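Local coordinates for protein GIL01 gp7 (Bacillus phage pGIL01, PDB 6N7O) that probably binds and inhibits the LexA repressor of its Bacillus host, as a small, largely helical phage protein that pairs into a dimer, at residues 8-11 / 12-15. Residues are numbered along the deposited sequence; the frame is centred on the assembly and turned at random.
Sequences LDFI and IELS
The carbonyl oxygen of Ile11 accepts two bonds from Ser15 in the conformer described here: Ser15 N reaches Ile11 O at 2.8 Å, and the hydroxyl OG reaches the same Ile11 O at 2.8 Å. OG stands above the carbonyl plane, 40° out and off any lone pair. The first torsion of Ser15 sets OG beside its own backbone N, which turns the hydroxyl back over the preceding turn; since this is one of two deposited conformers, the OG bond may not be permanent. Three further i to i+4 bonds, including Leu14 N to Phe10 O at 3.0 Å, show that the segment is regular alpha helix.

On another side of the helix the Phe10 ring projects outward and leans toward the following turn; its CG lies anti to the backbone N (chi1 -179°), which helps bring the ring beside Leu14 and Glu13. Leu14 CD1 sits over one face, 4.0 Å from the centroid of the Phe10 ring and 15° off its normal, a CH-pi contact. Glu13 OE2 approaches the ring edge in plane, 3.5 Å from Phe10 CD1, its carboxylate steeply inclined to the ring. Tyr26 and Arg30 hold that carboxylate by a hydrogen bond and a salt bridge respectively, which probably favours its ionised form.

Helix 2-16 packs through Phe10 against Arg30 and Leu31 of helix 24-34, while at the dimer interface Leu31 of the second subunit meets Phe10 and Ile11, its Val27 meets Leu14, and its Ile28 meets Ser15.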
ATOM      1  N   LEU A   8      -0.686  -8.091   3.582  1.00 18.96           N
ATOM      2  CA  LEU A   8      -1.001  -8.097   5.007  1.00 18.05           C
ATOM      3  C   LEU A   8       0.222  -7.741   5.852  1.00 19.98           C
ATOM      4  O   LEU A   8       0.101  -7.012   6.843  1.00 16.96           O
ATOM      5  CB  LEU A   8      -1.574  -9.454   5.405  1.00 18.04           C
ATOM      6  CG  LEU A   8      -3.054  -9.604   5.026  1.00 21.96           C
ATOM      7  CD1 LEU A   8      -3.573 -11.016   5.238  1.00 21.15           C
ATOM      8  CD2 LEU A   8      -3.923  -8.598   5.795  1.00 22.75           C
ATOM      9  N   ASP A   9       1.408  -8.222   5.469  1.00 19.84           N
ATOM     10  CA  ASP A   9       2.600  -7.856   6.235  1.00 23.62           C
ATOM     11  C   ASP A   9       2.911  -6.365   6.128  1.00 16.10           C
ATOM     12  O   ASP A   9       3.401  -5.768   7.098  1.00 16.95           O
ATOM     13  CB  ASP A   9       3.806  -8.700   5.803  1.00 20.59           C
ATOM     14  CG  ASP A   9       3.780 -10.105   6.407  1.00 26.79           C
ATOM     15  OD1 ASP A   9       2.995 -10.343   7.348  1.00 25.72           O
ATOM     16  OD2 ASP A   9       4.543 -10.980   5.949  1.00 33.95           O
ATOM     17  N   PHE A  10       2.625  -5.733   4.978  1.00 14.97           N
ATOM     18  CA  PHE A  10       2.797  -4.287   4.890  1.00 17.52           C
ATOM     19  C   PHE A  10       1.785  -3.576   5.773  1.00 19.46           C
ATOM     20  O   PHE A  10       2.133  -2.615   6.468  1.00 16.56           O
ATOM     21  CB  PHE A  10       2.675  -3.820   3.433  1.00 17.17           C
ATOM     22  CG  PHE A  10       2.866  -2.335   3.244  1.00 17.22           C
ATOM     23  CD1 PHE A  10       3.854  -1.644   3.939  1.00 17.25           C
ATOM     24  CD2 PHE A  10       2.074  -1.631   2.347  1.00 14.39           C
ATOM     25  CE1 PHE A  10       4.041  -0.282   3.739  1.00 15.05           C
ATOM     26  CE2 PHE A  10       2.261  -0.271   2.138  1.00 17.99           C
ATOM     27  CZ  PHE A  10       3.234   0.414   2.842  1.00 18.78           C
ATOM     28  N   ILE A  11       0.537  -4.054   5.792  1.00 13.67           N
ATOM     29  CA  ILE A  11      -0.456  -3.479   6.695  1.00 13.86           C
ATOM     30  C   ILE A  11       0.013  -3.577   8.143  1.00 14.62           C
ATOM     31  O   ILE A  11      -0.158  -2.636   8.935  1.00 18.60           O
ATOM     32  CB  ILE A  11      -1.819  -4.167   6.490  1.00 17.72           C
ATOM     33  CG1 ILE A  11      -2.387  -3.802   5.122  1.00 17.48           C
ATOM     34  CG2 ILE A  11      -2.801  -3.770   7.579  1.00 19.67           C
ATOM     35  CD1 ILE A  11      -3.566  -4.682   4.696  1.00 16.71           C
ATOM     36  N   ILE A  12       0.601  -4.712   8.520  1.00 16.39           N
ATOM     37  CA  ILE A  12       1.117  -4.864   9.881  1.00 14.39           C
ATOM     38  C   ILE A  12       2.255  -3.877  10.126  1.00 14.96           C
ATOM     39  O   ILE A  12       2.328  -3.246  11.191  1.00 16.66           O
ATOM     40  CB  ILE A  12       1.565  -6.317  10.128  1.00 16.62           C
ATOM     41  CG1 ILE A  12       0.363  -7.254  10.064  1.00 18.95           C
ATOM     42  CG2 ILE A  12       2.259  -6.458  11.499  1.00 16.93           C
ATOM     43  CD1 ILE A  12       0.745  -8.690   9.974  1.00 19.88           C
ATOM     44  N   GLU A  13       3.161  -3.735   9.149  1.00 18.29           N
ATOM     45  CA  GLU A  13       4.252  -2.773   9.285  1.00 13.90           C
ATOM     46  C   GLU A  13       3.732  -1.365   9.552  1.00 18.80           C
ATOM     47  O   GLU A  13       4.301  -0.637  10.371  1.00 17.75           O
ATOM     48  CB  GLU A  13       5.139  -2.790   8.032  1.00 16.02           C
ATOM     49  CG  GLU A  13       6.315  -1.834   8.129  1.00 17.15           C
ATOM     50  CD  GLU A  13       7.077  -1.671   6.808  1.00 22.27           C
ATOM     51  OE1 GLU A  13       7.986  -0.831   6.771  1.00 25.43           O
ATOM     52  OE2 GLU A  13       6.770  -2.382   5.819  1.00 18.77           O
ATOM     53  N   LEU A  14       2.671  -0.944   8.849  1.00 15.32           N
ATOM     54  CA  LEU A  14       2.075   0.356   9.131  1.00 19.40           C
ATOM     55  C   LEU A  14       1.426   0.374  10.509  1.00 18.66           C
ATOM     56  O   LEU A  14       1.653   1.292  11.307  1.00 17.79           O
ATOM     57  CB  LEU A  14       1.049   0.703   8.045  1.00 16.88           C
ATOM     58  CG  LEU A  14       1.603   0.820   6.627  1.00 17.64           C
ATOM     59  CD1 LEU A  14       0.487   0.828   5.580  1.00 18.99           C
ATOM     60  CD2 LEU A  14       2.463   2.070   6.487  1.00 21.52           C
ATOM     61  N   SER A  15       0.645  -0.657  10.818  1.00 16.65           N
ATOM     62  CA  SER A  15      -0.144  -0.660  12.046  0.51 18.10           C
ATOM     63  C   SER A  15       0.731  -0.635  13.291  1.00 26.33           C
ATOM     64  O   SER A  15       0.338  -0.073  14.318  1.00 19.66           O
ATOM     65  CB  SER A  15      -1.054  -1.887  12.056  0.51 20.76           C
ATOM     66  OG  SER A  15      -1.915  -1.867  10.933  0.51 25.84           O
TER